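Side-chain contacts in cyclin homolog (PDB 2F2C), which modulates the host cell cycle as a viral D-type cyclin and may help drive T-cell transformation during latent infection: residues L61-F66 with S71-S76; L94-A99 with I133-D138; L185-I190 with F246-L251; L29-L34 with L193-I198. All blocks are in the same frame, centred on the assembly; numbering follows the deposited sequence.

Contact 1 of 4, residues L61-F66 with S71-S76; sequences LLCESF and SVFPLS
The thiol of Cys63 is the whole of one side of this contact, reaching from the last turn of helix 49-65 to the first turn of helix 72-83, where Val72 and Phe73 receive it. The apolar touches are two: Cys63 SG lies 4.0 Å from Phe73 CB and 4.2 Å from Val72 CG1, so the sulfur rests over neighbouring residues of one turn. Its direction comes from a first torsion of -58°, which sets SG opposite the carbonyl carbon and beside the backbone N. In Val72 the branch that touches is CG1, which stands opposite that residue's own N. A sulfur-aromatic contact accompanies this packing: SG is 5.4 Å from the centroid of the Phe73 ring and 69° off its normal, an oblique approach. The six residues 66-71 that join the helices are non-helical, and the two segments run roughly antiparallel, forming a helical hairpin of the all-helical cyclin fold, with the CA atoms of Cys63 and Phe73 the nearest pair across them. Hydrogen bonds stay inside each segment. Leu61 O accepts both Ser65 N and Ser65 OG, the hydroxyl from 2.7 Å and well above the carbonyl plane; Ser76 OG folds back onto Phe73 O at 2.9 Å, tilted only 15° from that plane. Around the buried core, His60 meets the Phe73 ring edge-to-face, Val72 also leans on Ser106 of helix 94-109, and Ser71 OG makes a weak hydrogen bond to Arg109.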
loop_
_atom_site.group_PDB
_atom_site.type_symbol
_atom_site.label_atom_id
_atom_site.label_comp_id
_atom_site.label_asym_id
_atom_site.label_seq_id
_atom_site.Cartn_x
_atom_site.Cartn_y
_atom_site.Cartn_z
ATOM N N LEU A 61 13.841 11.700 15.994
ATOM C CA LEU A 61 13.553 13.108 16.248
ATOM C C LEU A 61 12.976 13.750 14.992
ATOM O O LEU A 61 11.985 14.478 15.046
ATOM C CB LEU A 61 14.801 13.860 16.700
ATOM C CG LEU A 61 14.551 15.272 17.220
ATOM C CD1 LEU A 61 13.655 15.250 18.456
ATOM C CD2 LEU A 61 15.871 15.962 17.525
ATOM N N LEU A 62 13.609 13.434 13.869
ATOM C CA LEU A 62 13.301 14.005 12.587
ATOM C C LEU A 62 11.833 13.739 12.191
ATOM O O LEU A 62 11.119 14.675 11.763
ATOM C CB LEU A 62 14.267 13.412 11.578
ATOM C CG LEU A 62 14.817 14.220 10.417
ATOM C CD1 LEU A 62 15.057 15.650 10.772
ATOM C CD2 LEU A 62 16.118 13.569 9.974
ATOM N N CYS A 63 11.383 12.490 12.363
ATOM C CA CYS A 63 10.000 12.112 12.084
ATOM C C CYS A 63 9.025 12.751 13.066
ATOM O O CYS A 63 7.982 13.264 12.667
ATOM C CB CYS A 63 9.840 10.602 12.126
ATOM S SG CYS A 63 10.909 9.718 10.967
ATOM N N GLU A 64 9.369 12.716 14.346
ATOM C CA GLU A 64 8.555 13.310 15.401
ATOM C C GLU A 64 8.415 14.807 15.149
ATOM O O GLU A 64 7.312 15.344 15.178
ATOM C CB GLU A 64 9.236 13.067 16.751
ATOM C CG GLU A 64 8.381 13.154 18.006
ATOM C CD GLU A 64 9.224 12.998 19.282
ATOM O OE1 GLU A 64 10.222 13.748 19.455
ATOM O OE2 GLU A 64 8.913 12.117 20.126
ATOM N N SER A 65 9.534 15.473 14.876
ATOM C CA SER A 65 9.546 16.923 14.672
ATOM C C SER A 65 8.849 17.375 13.394
ATOM O O SER A 65 8.173 18.400 13.391
ATOM C CB SER A 65 10.976 17.461 14.710
ATOM O OG SER A 65 11.625 17.043 15.909
ATOM N N PHE A 66 8.993 16.626 12.304
ATOM C CA PHE A 66 8.286 17.019 11.096
ATOM C C PHE A 66 6.887 16.437 11.008
ATOM O O PHE A 66 6.197 16.631 10.008
ATOM C CB PHE A 66 9.113 16.746 9.846
ATOM C CG PHE A 66 10.227 17.731 9.654
ATOM C CD1 PHE A 66 9.968 19.002 9.131
ATOM C CD2 PHE A 66 11.529 17.409 10.019
ATOM C CE1 PHE A 66 10.986 19.920 8.960
ATOM C CE2 PHE A 66 12.552 18.340 9.852
ATOM C CZ PHE A 66 12.275 19.587 9.319
ATOM N N SER A 71 4.060 5.487 10.756
ATOM C CA SER A 71 4.687 4.300 10.218
ATOM C C SER A 71 5.979 4.546 9.393
ATOM O O SER A 71 6.696 3.595 9.034
ATOM C CB SER A 71 3.660 3.464 9.477
ATOM O OG SER A 71 3.932 3.626 8.139
ATOM N N VAL A 72 6.303 5.809 9.135
ATOM C CA VAL A 72 7.573 6.166 8.483
ATOM C C VAL A 72 8.822 5.693 9.241
ATOM O O VAL A 72 9.787 5.178 8.649
ATOM C CB VAL A 72 7.681 7.680 8.310
ATOM C CG1 VAL A 72 9.001 8.046 7.627
ATOM C CG2 VAL A 72 6.482 8.193 7.521
ATOM N N PHE A 73 8.821 5.880 10.552
ATOM C CA PHE A 73 10.013 5.566 11.306
ATOM C C PHE A 73 10.310 4.064 11.344
ATOM O O PHE A 73 11.428 3.669 11.009
ATOM C CB PHE A 73 10.007 6.190 12.705
ATOM C CG PHE A 73 11.242 5.902 13.485
ATOM C CD1 PHE A 73 12.478 6.359 13.043
ATOM C CD2 PHE A 73 11.183 5.149 14.647
ATOM C CE1 PHE A 73 13.633 6.093 13.766
ATOM C CE2 PHE A 73 12.333 4.887 15.371
ATOM C CZ PHE A 73 13.556 5.352 14.931
ATOM N N PRO A 74 9.361 3.224 11.757
ATOM C CA PRO A 74 9.596 1.794 11.719
ATOM C C PRO A 74 10.156 1.342 10.366
ATOM O O PRO A 74 11.152 0.591 10.327
ATOM C CB PRO A 74 8.208 1.218 11.981
ATOM C CG PRO A 74 7.634 2.178 12.913
ATOM C CD PRO A 74 8.034 3.528 12.339
ATOM N N LEU A 75 9.557 1.830 9.278
ATOM C CA LEU A 75 9.945 1.386 7.940
ATOM C C LEU A 75 11.338 1.862 7.618
ATOM O O LEU A 75 12.151 1.112 7.081
ATOM C CB LEU A 75 8.951 1.871 6.897
ATOM C CG LEU A 75 8.849 1.262 5.502
ATOM C CD1 LEU A 75 9.652 2.066 4.542
ATOM C CD2 LEU A 75 9.266 -0.196 5.450
ATOM N N SER A 76 11.626 3.101 7.985
ATOM C CA SER A 76 12.942 3.660 7.747
ATOM C C SER A 76 14.029 2.932 8.557
ATOM O O SER A 76 15.184 2.931 8.153
ATOM C CB SER A 76 12.931 5.148 8.079
ATOM O OG SER A 76 13.204 5.311 9.470
#

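Contact 2 of 4, residues L94-A99 with I133-D138; sequences LQKIGA and INQEKD
Gln135 packs its side chain against Lys96 and Ile97, joining helix 129-142 to helix 94-109, two helices of the cyclin N-terminal domain. From its CB, which is 3.9 Å from Lys96 NZ, the chain runs to CG, set opposite the backbone N (chi1 -174°) and thereby carried toward the neighbouring helix. There CG comes 3.8 Å from the carbonyl oxygen Lys96 O and 4.1 Å from Lys96 CG. A bend at chi2, 57°, then turns the amide against Ile97: Gln135 CD is 4.2 Å from Ile97 CG1. At the tip, Gln135 OE1 lies 4.0 Å from the same CG1 and 3.7 Å from Lys96 NZ, too far for a hydrogen bond, while Gln135 NE2 makes a weak one to Tyr83 OH of helix 72-83. The contact is therefore mostly van der Waals, with the lysine ammonium near the buried amide's oxygen, which it may favour electrostatically. One residue along, Glu136 forms a salt bridge with Lys107 and hydrogen-bonds the backbone of another protein chain in the assembly. Lys96, bent at both chi3 and chi4, brings its NZ to a hydrogen bond with the backbone oxygen Glu131 O.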
loop_
_atom_site.group_PDB
_atom_site.type_symbol
_atom_site.label_atom_id
_atom_site.label_comp_id
_atom_site.label_asym_id
_atom_site.label_seq_id
_atom_site.Cartn_x
_atom_site.Cartn_y
_atom_site.Cartn_z
ATOM N N LEU A 94 27.560 7.356 8.126
ATOM C CA LEU A 94 26.387 6.734 8.718
ATOM C C LEU A 94 25.189 7.647 8.663
ATOM O O LEU A 94 24.075 7.198 8.409
ATOM C CB LEU A 94 26.648 6.384 10.175
ATOM C CG LEU A 94 26.291 4.990 10.694
ATOM C CD1 LEU A 94 26.331 5.017 12.208
ATOM C CD2 LEU A 94 24.956 4.468 10.206
ATOM N N GLN A 95 25.422 8.929 8.897
ATOM C CA GLN A 95 24.349 9.907 8.903
ATOM C C GLN A 95 23.689 10.038 7.534
ATOM O O GLN A 95 22.467 10.127 7.439
ATOM C CB GLN A 95 24.864 11.259 9.396
ATOM C CG GLN A 95 23.753 12.234 9.737
ATOM C CD GLN A 95 24.209 13.420 10.562
ATOM O OE1 GLN A 95 23.376 14.089 11.174
ATOM N NE2 GLN A 95 25.513 13.694 10.576
ATOM N N LYS A 96 24.500 10.036 6.480
ATOM C CA LYS A 96 24.001 10.087 5.110
ATOM C C LYS A 96 23.100 8.892 4.828
ATOM O O LYS A 96 22.056 9.018 4.191
ATOM C CB LYS A 96 25.169 10.104 4.130
ATOM C CG LYS A 96 24.812 10.516 2.719
ATOM C CD LYS A 96 26.018 11.118 2.010
ATOM C CE LYS A 96 27.006 10.068 1.528
ATOM N NZ LYS A 96 26.648 9.583 0.172
ATOM N N ILE A 97 23.498 7.728 5.326
ATOM C CA ILE A 97 22.727 6.514 5.086
ATOM C C ILE A 97 21.356 6.650 5.723
ATOM O O ILE A 97 20.332 6.475 5.049
ATOM C CB ILE A 97 23.476 5.255 5.614
ATOM C CG1 ILE A 97 24.781 5.046 4.821
ATOM C CG2 ILE A 97 22.572 4.028 5.517
ATOM C CD1 ILE A 97 25.739 4.001 5.396
ATOM N N GLY A 98 21.354 6.986 7.014
ATOM C CA GLY A 98 20.131 7.079 7.796
ATOM C C GLY A 98 19.233 8.182 7.284
ATOM O O GLY A 98 18.007 8.097 7.386
ATOM N N ALA A 99 19.854 9.225 6.744
ATOM C CA ALA A 99 19.119 10.320 6.133
ATOM C C ALA A 99 18.362 9.803 4.927
ATOM O O ALA A 99 17.203 10.130 4.759
ATOM C CB ALA A 99 20.054 11.454 5.735
ATOM N N ILE A 133 21.026 12.083 -3.049
ATOM C CA ILE A 133 20.347 11.414 -4.163
ATOM C C ILE A 133 21.071 10.134 -4.588
ATOM O O ILE A 133 20.439 9.097 -4.763
ATOM C CB ILE A 133 20.167 12.395 -5.343
ATOM C CG1 ILE A 133 19.180 13.499 -4.944
ATOM C CG2 ILE A 133 19.688 11.675 -6.600
ATOM C CD1 ILE A 133 19.429 14.847 -5.638
ATOM N N ASN A 134 22.392 10.199 -4.730
ATOM C CA ASN A 134 23.167 9.006 -5.039
ATOM C C ASN A 134 23.046 7.924 -3.965
ATOM O O ASN A 134 23.053 6.733 -4.268
ATOM C CB ASN A 134 24.628 9.358 -5.329
ATOM C CG ASN A 134 24.827 9.861 -6.749
ATOM O OD1 ASN A 134 25.111 11.039 -6.970
ATOM N ND2 ASN A 134 24.659 8.971 -7.722
ATOM N N GLN A 135 22.904 8.351 -2.714
ATOM C CA GLN A 135 22.744 7.431 -1.589
ATOM C C GLN A 135 21.360 6.785 -1.586
ATOM O O GLN A 135 21.220 5.623 -1.185
ATOM C CB GLN A 135 23.015 8.144 -0.257
ATOM C CG GLN A 135 23.018 7.241 0.969
ATOM C CD GLN A 135 24.015 6.119 0.843
ATOM O OE1 GLN A 135 25.210 6.315 1.079
ATOM N NE2 GLN A 135 23.533 4.937 0.467
ATOM N N GLU A 136 20.345 7.532 -2.027
ATOM C CA GLU A 136 19.003 6.968 -2.236
ATOM C C GLU A 136 19.049 5.940 -3.362
ATOM O O GLU A 136 18.413 4.889 -3.281
ATOM C CB GLU A 136 17.977 8.054 -2.571
ATOM C CG GLU A 136 16.537 7.568 -2.502
ATOM C CD GLU A 136 15.591 8.370 -3.378
ATOM O OE1 GLU A 136 15.913 8.576 -4.572
ATOM O OE2 GLU A 136 14.513 8.773 -2.884
ATOM N N LYS A 137 19.814 6.258 -4.399
ATOM C CA LYS A 137 19.954 5.410 -5.577
ATOM C C LYS A 137 20.752 4.143 -5.269
ATOM O O LYS A 137 20.447 3.080 -5.799
ATOM C CB LYS A 137 20.627 6.210 -6.679
ATOM C CG LYS A 137 20.606 5.561 -8.038
ATOM C CD LYS A 137 20.475 6.614 -9.154
ATOM C CE LYS A 137 21.595 7.662 -9.137
ATOM N NZ LYS A 137 21.166 8.925 -9.811
ATOM N N ASP A 138 21.762 4.260 -4.404
ATOM C CA ASP A 138 22.574 3.111 -4.013
ATOM C C ASP A 138 21.844 2.164 -3.060
ATOM O O ASP A 138 21.920 0.938 -3.228
ATOM C CB ASP A 138 23.927 3.553 -3.451
ATOM C CG ASP A 138 24.961 3.833 -4.553
ATOM O OD1 ASP A 138 25.861 4.681 -4.335
ATOM O OD2 ASP A 138 24.960 3.261 -5.667
#

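Contact 3 of 4, residues L185-I190 with F246-L251; sequences LIQPNI and FSLYDL
The Ile186 CD1 methyl lies in the plane of the Tyr249 ring at its edge, 3.6 Å from Tyr249 CD1. The two side chains slant across one another. Ile186 CG1 lies beside its own backbone N, and a chi2 near 180° (-174°) then stretches the chain out toward the ring. Next to this pair Gln187 and Leu248 cross at about a right angle. The bent Gln187 chain puts its CG 3.7 Å from Leu248 CD2, while its amide carbonyl comes over the leucine's base, with Gln187 OE1 3.5 Å from Leu248 CB. Segment 185-190 lies in the loop between helices 170-184 and 195-208; segment 246-251 leads from helix 232-247 toward the C terminus. The contact thus lays the approach to the C terminus on an inter-helix loop of the viral cyclin domain. Ile186 is also backed by Thr53 and Thr57 of helix 49-65, and Lys183 makes a cation-pi contact with the Tyr249 ring. Since Gln187 OE1 is 4.2 Å from Tyr249 N, too long for a hydrogen bond, the contact between the two segments is probably mainly van der Waals, with a polar amide lying on aliphatic carbon.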
loop_
_atom_site.group_PDB
_atom_site.type_symbol
_atom_site.label_atom_id
_atom_site.label_comp_id
_atom_site.label_asym_id
_atom_site.label_seq_id
_atom_site.Cartn_x
_atom_site.Cartn_y
_atom_site.Cartn_z
ATOM N N LEU A 185 11.860 1.001 19.373
ATOM C CA LEU A 185 12.636 0.589 18.187
ATOM C C LEU A 185 14.006 1.253 18.055
ATOM O O LEU A 185 14.788 0.865 17.191
ATOM C CB LEU A 185 11.842 0.833 16.900
ATOM C CG LEU A 185 10.859 -0.273 16.533
ATOM C CD1 LEU A 185 9.772 0.239 15.649
ATOM C CD2 LEU A 185 11.563 -1.420 15.871
ATOM N N ILE A 186 14.280 2.265 18.879
ATOM C CA ILE A 186 15.602 2.889 18.929
ATOM C C ILE A 186 16.629 1.912 19.521
ATOM O O ILE A 186 17.787 1.856 19.086
ATOM C CB ILE A 186 15.549 4.230 19.751
ATOM C CG1 ILE A 186 14.716 5.271 19.005
ATOM C CG2 ILE A 186 16.942 4.794 20.038
ATOM C CD1 ILE A 186 14.723 6.673 19.645
ATOM N N GLN A 187 16.188 1.151 20.517
ATOM C CA GLN A 187 17.061 0.272 21.288
ATOM C C GLN A 187 17.475 -1.015 20.532
ATOM O O GLN A 187 16.639 -1.663 19.865
ATOM C CB GLN A 187 16.391 -0.060 22.620
ATOM C CG GLN A 187 16.824 0.790 23.805
ATOM C CD GLN A 187 17.275 2.185 23.428
ATOM O OE1 GLN A 187 16.482 3.126 23.450
ATOM N NE2 GLN A 187 18.545 2.321 23.078
ATOM N N PRO A 188 18.762 -1.357 20.626
ATOM C CA PRO A 188 19.366 -2.491 19.906
ATOM C C PRO A 188 18.645 -3.839 20.042
ATOM O O PRO A 188 18.399 -4.516 19.039
ATOM C CB PRO A 188 20.756 -2.600 20.534
ATOM C CG PRO A 188 20.699 -1.730 21.802
ATOM C CD PRO A 188 19.755 -0.632 21.440
ATOM N N ASN A 189 18.297 -4.217 21.265
ATOM C CA ASN A 189 17.674 -5.507 21.528
ATOM C C ASN A 189 16.234 -5.642 20.994
ATOM O O ASN A 189 15.614 -6.698 21.115
ATOM C CB ASN A 189 17.713 -5.787 23.029
ATOM C CG ASN A 189 16.760 -4.897 23.809
ATOM O OD1 ASN A 189 16.587 -3.713 23.495
ATOM N ND2 ASN A 189 16.125 -5.466 24.823
ATOM N N ILE A 190 15.699 -4.593 20.390
ATOM C CA ILE A 190 14.328 -4.652 19.904
ATOM C C ILE A 190 14.346 -5.089 18.448
ATOM O O ILE A 190 13.374 -5.646 17.937
ATOM C CB ILE A 190 13.611 -3.266 20.108
ATOM C CG1 ILE A 190 13.517 -2.915 21.602
ATOM C CG2 ILE A 190 12.216 -3.245 19.527
ATOM C CD1 ILE A 190 12.966 -4.042 22.525
ATOM N N PHE A 246 11.602 1.740 25.828
ATOM C CA PHE A 246 10.922 3.033 25.865
ATOM C C PHE A 246 11.497 3.973 26.930
ATOM O O PHE A 246 11.719 5.144 26.656
ATOM C CB PHE A 246 9.410 2.820 26.024
ATOM C CG PHE A 246 8.640 4.058 26.337
ATOM C CD1 PHE A 246 8.486 5.068 25.384
ATOM C CD2 PHE A 246 8.034 4.210 27.577
ATOM C CE1 PHE A 246 7.753 6.221 25.674
ATOM C CE2 PHE A 246 7.306 5.354 27.877
ATOM C CZ PHE A 246 7.163 6.359 26.918
ATOM N N SER A 247 11.752 3.448 28.128
ATOM C CA SER A 247 12.465 4.186 29.189
ATOM C C SER A 247 13.803 4.739 28.732
ATOM O O SER A 247 14.177 5.836 29.128
ATOM C CB SER A 247 12.755 3.294 30.402
ATOM O OG SER A 247 11.578 2.738 30.944
ATOM N N LEU A 248 14.528 3.971 27.922
ATOM C CA LEU A 248 15.920 4.280 27.584
ATOM C C LEU A 248 16.108 5.487 26.678
ATOM O O LEU A 248 17.239 5.934 26.470
ATOM C CB LEU A 248 16.614 3.053 26.977
ATOM C CG LEU A 248 17.574 2.288 27.900
ATOM C CD1 LEU A 248 17.132 2.317 29.356
ATOM C CD2 LEU A 248 17.756 0.856 27.417
ATOM N N TYR A 249 15.006 5.998 26.141
ATOM C CA TYR A 249 15.023 7.132 25.233
ATOM C C TYR A 249 15.619 8.389 25.884
ATOM O O TYR A 249 15.315 8.707 27.046
ATOM C CB TYR A 249 13.599 7.384 24.746
ATOM C CG TYR A 249 13.459 8.597 23.884
ATOM C CD1 TYR A 249 13.783 8.551 22.528
ATOM C CD2 TYR A 249 13.008 9.801 24.421
ATOM C CE1 TYR A 249 13.666 9.681 21.727
ATOM C CE2 TYR A 249 12.879 10.925 23.632
ATOM C CZ TYR A 249 13.210 10.857 22.285
ATOM O OH TYR A 249 13.083 11.980 21.504
ATOM N N ASP A 250 16.469 9.099 25.142
ATOM C CA ASP A 250 17.298 10.166 25.735
ATOM C C ASP A 250 17.937 11.047 24.643
ATOM O O ASP A 250 18.874 10.621 23.966
ATOM C CB ASP A 250 18.383 9.550 26.649
ATOM C CG ASP A 250 18.967 10.552 27.680
ATOM O OD1 ASP A 250 18.689 11.778 27.607
ATOM O OD2 ASP A 250 19.733 10.193 28.615
ATOM N N LEU A 251 17.438 12.273 24.475
ATOM C CA LEU A 251 18.015 13.186 23.481
ATOM C C LEU A 251 19.436 13.622 23.857
ATOM O O LEU A 251 20.245 13.916 22.983
ATOM C CB LEU A 251 17.100 14.390 23.204
ATOM C CG LEU A 251 15.812 14.043 22.440
ATOM C CD1 LEU A 251 14.778 15.165 22.468
ATOM C CD2 LEU A 251 16.099 13.629 21.004
#

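Contact 4 of 4, residues L29-L34 with L193-I198; sequences LRELLL and LSPGLI
Glu31 delivers one carboxylate oxygen, OE1, to the N-terminal end of helix 195-208, where Ser194 occupies the N-cap position. Two hydrogen bonds grip that oxygen: Gly196 N donates to Glu31 OE1 over 3.0 Å, almost straight at 171°, and Ser194 OG donates to the same OE1. Both donors stand well out of the carboxylate plane, and they come from opposite faces of it, so OE1 is held between them. Pro195 lies between the two donors, but its N has no hydrogen to share, and its ring serves as an apolar wall. Binding an anionic carboxylate at a helix N terminus probably stabilises its charge, since the first-turn N-H groups and the helix dipole would favour it. The side chain gets there by reaching straight out: Glu31 CG is opposite the backbone N (chi1 -172°) and the chain stays extended beyond it. Further out, Glu31 also touches Phe155. Because Glu31 lies in helix 21-31, within the cyclin N-terminal domain, and the capped helix lies in the herpesviral cyclin domain, this bond pair ties the two domains together. Glu31 CG packs against the proline ring, 3.7 Å from Pro195 CD and 3.8 Å from Pro195 CG.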
loop_
_atom_site.group_PDB
_atom_site.type_symbol
_atom_site.label_atom_id
_atom_site.label_comp_id
_atom_site.label_asym_id
_atom_site.label_seq_id
_atom_site.Cartn_x
_atom_site.Cartn_y
_atom_site.Cartn_z
ATOM N N LEU A 29 1.990 -14.023 8.068
ATOM C CA LEU A 29 2.606 -14.760 6.965
ATOM C C LEU A 29 3.711 -13.951 6.312
ATOM O O LEU A 29 4.825 -14.439 6.169
ATOM C CB LEU A 29 1.557 -15.134 5.923
ATOM C CG LEU A 29 1.393 -16.624 5.617
ATOM C CD1 LEU A 29 0.079 -16.888 4.888
ATOM C CD2 LEU A 29 2.599 -17.172 4.839
ATOM N N ARG A 30 3.407 -12.704 5.946
ATOM C CA ARG A 30 4.379 -11.811 5.301
ATOM C C ARG A 30 5.503 -11.419 6.268
ATOM O O ARG A 30 6.633 -11.110 5.854
ATOM C CB ARG A 30 3.705 -10.583 4.681
ATOM C CG ARG A 30 2.623 -10.902 3.610
ATOM C CD ARG A 30 2.068 -9.688 2.858
ATOM N NE ARG A 30 2.036 -8.522 3.730
ATOM C CZ ARG A 30 0.979 -8.088 4.390
ATOM N NH1 ARG A 30 -0.189 -8.683 4.265
ATOM N NH2 ARG A 30 1.092 -7.037 5.173
ATOM N N GLU A 31 5.207 -11.462 7.561
ATOM C CA GLU A 31 6.261 -11.391 8.566
ATOM C C GLU A 31 7.324 -12.488 8.296
ATOM O O GLU A 31 8.517 -12.189 8.308
ATOM C CB GLU A 31 5.648 -11.512 9.960
ATOM C CG GLU A 31 6.573 -11.280 11.139
ATOM C CD GLU A 31 5.835 -11.395 12.479
ATOM O OE1 GLU A 31 6.300 -10.847 13.511
ATOM O OE2 GLU A 31 4.758 -12.033 12.507
ATOM N N LEU A 32 6.912 -13.730 7.995
ATOM C CA LEU A 32 7.887 -14.815 7.778
ATOM C C LEU A 32 8.777 -14.607 6.551
ATOM O O LEU A 32 9.566 -15.486 6.201
ATOM C CB LEU A 32 7.218 -16.204 7.692
ATOM C CG LEU A 32 6.226 -16.710 8.749
ATOM C CD1 LEU A 32 5.730 -18.094 8.376
ATOM C CD2 LEU A 32 6.804 -16.708 10.148
ATOM N N LEU A 33 8.649 -13.461 5.893
ATOM C CA LEU A 33 9.460 -13.176 4.711
ATOM C C LEU A 33 10.812 -12.558 5.069
ATOM O O LEU A 33 11.838 -13.116 4.710
ATOM C CB LEU A 33 8.718 -12.292 3.694
ATOM C CG LEU A 33 7.546 -12.838 2.868
ATOM C CD1 LEU A 33 6.749 -11.663 2.289
ATOM C CD2 LEU A 33 7.994 -13.782 1.753
ATOM N N LEU A 34 10.829 -11.431 5.773
ATOM C CA LEU A 34 12.098 -10.750 6.069
ATOM C C LEU A 34 13.121 -11.636 6.848
ATOM O O LEU A 34 12.763 -12.730 7.320
ATOM C CB LEU A 34 11.873 -9.338 6.660
ATOM C CG LEU A 34 11.224 -8.908 7.987
ATOM C CD1 LEU A 34 10.426 -7.633 7.758
ATOM C CD2 LEU A 34 10.341 -9.951 8.658
ATOM N N LEU A 193 13.367 -8.809 17.489
ATOM C CA LEU A 193 12.051 -9.382 17.775
ATOM C C LEU A 193 11.121 -9.286 16.574
ATOM O O LEU A 193 11.286 -8.429 15.708
ATOM C CB LEU A 193 11.413 -8.729 18.998
ATOM C CG LEU A 193 12.354 -8.569 20.197
ATOM C CD1 LEU A 193 11.912 -7.411 21.079
ATOM C CD2 LEU A 193 12.529 -9.864 21.002
ATOM N N SER A 194 10.147 -10.183 16.504
ATOM C CA SER A 194 9.262 -10.202 15.361
ATOM C C SER A 194 8.258 -9.064 15.525
ATOM O O SER A 194 7.819 -8.766 16.646
ATOM C CB SER A 194 8.595 -11.573 15.203
ATOM O OG SER A 194 7.273 -11.586 15.713
ATOM N N PRO A 195 7.944 -8.391 14.422
ATOM C CA PRO A 195 7.113 -7.193 14.483
ATOM C C PRO A 195 5.856 -7.397 15.323
ATOM O O PRO A 195 5.499 -6.525 16.116
ATOM C CB PRO A 195 6.770 -6.905 13.024
ATOM C CG PRO A 195 7.640 -7.789 12.209
ATOM C CD PRO A 195 8.421 -8.690 13.064
ATOM N N GLY A 196 5.206 -8.542 15.174
ATOM C CA GLY A 196 3.979 -8.811 15.911
ATOM C C GLY A 196 4.231 -8.813 17.402
ATOM O O GLY A 196 3.406 -8.335 18.164
ATOM N N LEU A 197 5.369 -9.355 17.829
ATOM C CA LEU A 197 5.709 -9.338 19.247
ATOM C C LEU A 197 5.996 -7.923 19.764
ATOM O O LEU A 197 5.418 -7.510 20.780
ATOM C CB LEU A 197 6.866 -10.288 19.562
ATOM C CG LEU A 197 6.462 -11.757 19.708
ATOM C CD1 LEU A 197 7.695 -12.643 19.856
ATOM C CD2 LEU A 197 5.467 -11.960 20.861
ATOM N N ILE A 198 6.872 -7.186 19.076
ATOM C CA ILE A 198 7.095 -5.778 19.416
ATOM C C ILE A 198 5.752 -5.070 19.647
ATOM O O ILE A 198 5.552 -4.418 20.678
ATOM C CB ILE A 198 7.863 -5.060 18.308
ATOM C CG1 ILE A 198 9.204 -5.738 18.027
ATOM C CG2 ILE A 198 8.043 -3.581 18.654
ATOM C CD1 ILE A 198 9.785 -5.327 16.669
#

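How the contacts relate
From the N terminus, the chain first opens contact 4 at 29-34, whose partner comes only at 193-198, so its loop encloses contacts 1 and 2. Inside it, contact 1 closes the short connection of helices 49-65 and 72-83, and contact 2 follows in series, binding helix 94-109 to helix 129-142; their centres are about 16 Å apart, without touching. Contact 3 opens at 185-190, before contact 4 closes, and ends at 246-251, so contacts 3 and 4 cross; they also touch, Ile190 O against Ile198 CD1. Contact 3 packs against contact 1, as between Phe73 and Ile186, again joining the N-terminal cyclin part to the C-terminal viral-cyclin part. Contacts 1 and 4 lie on opposite sides of the chain's centre.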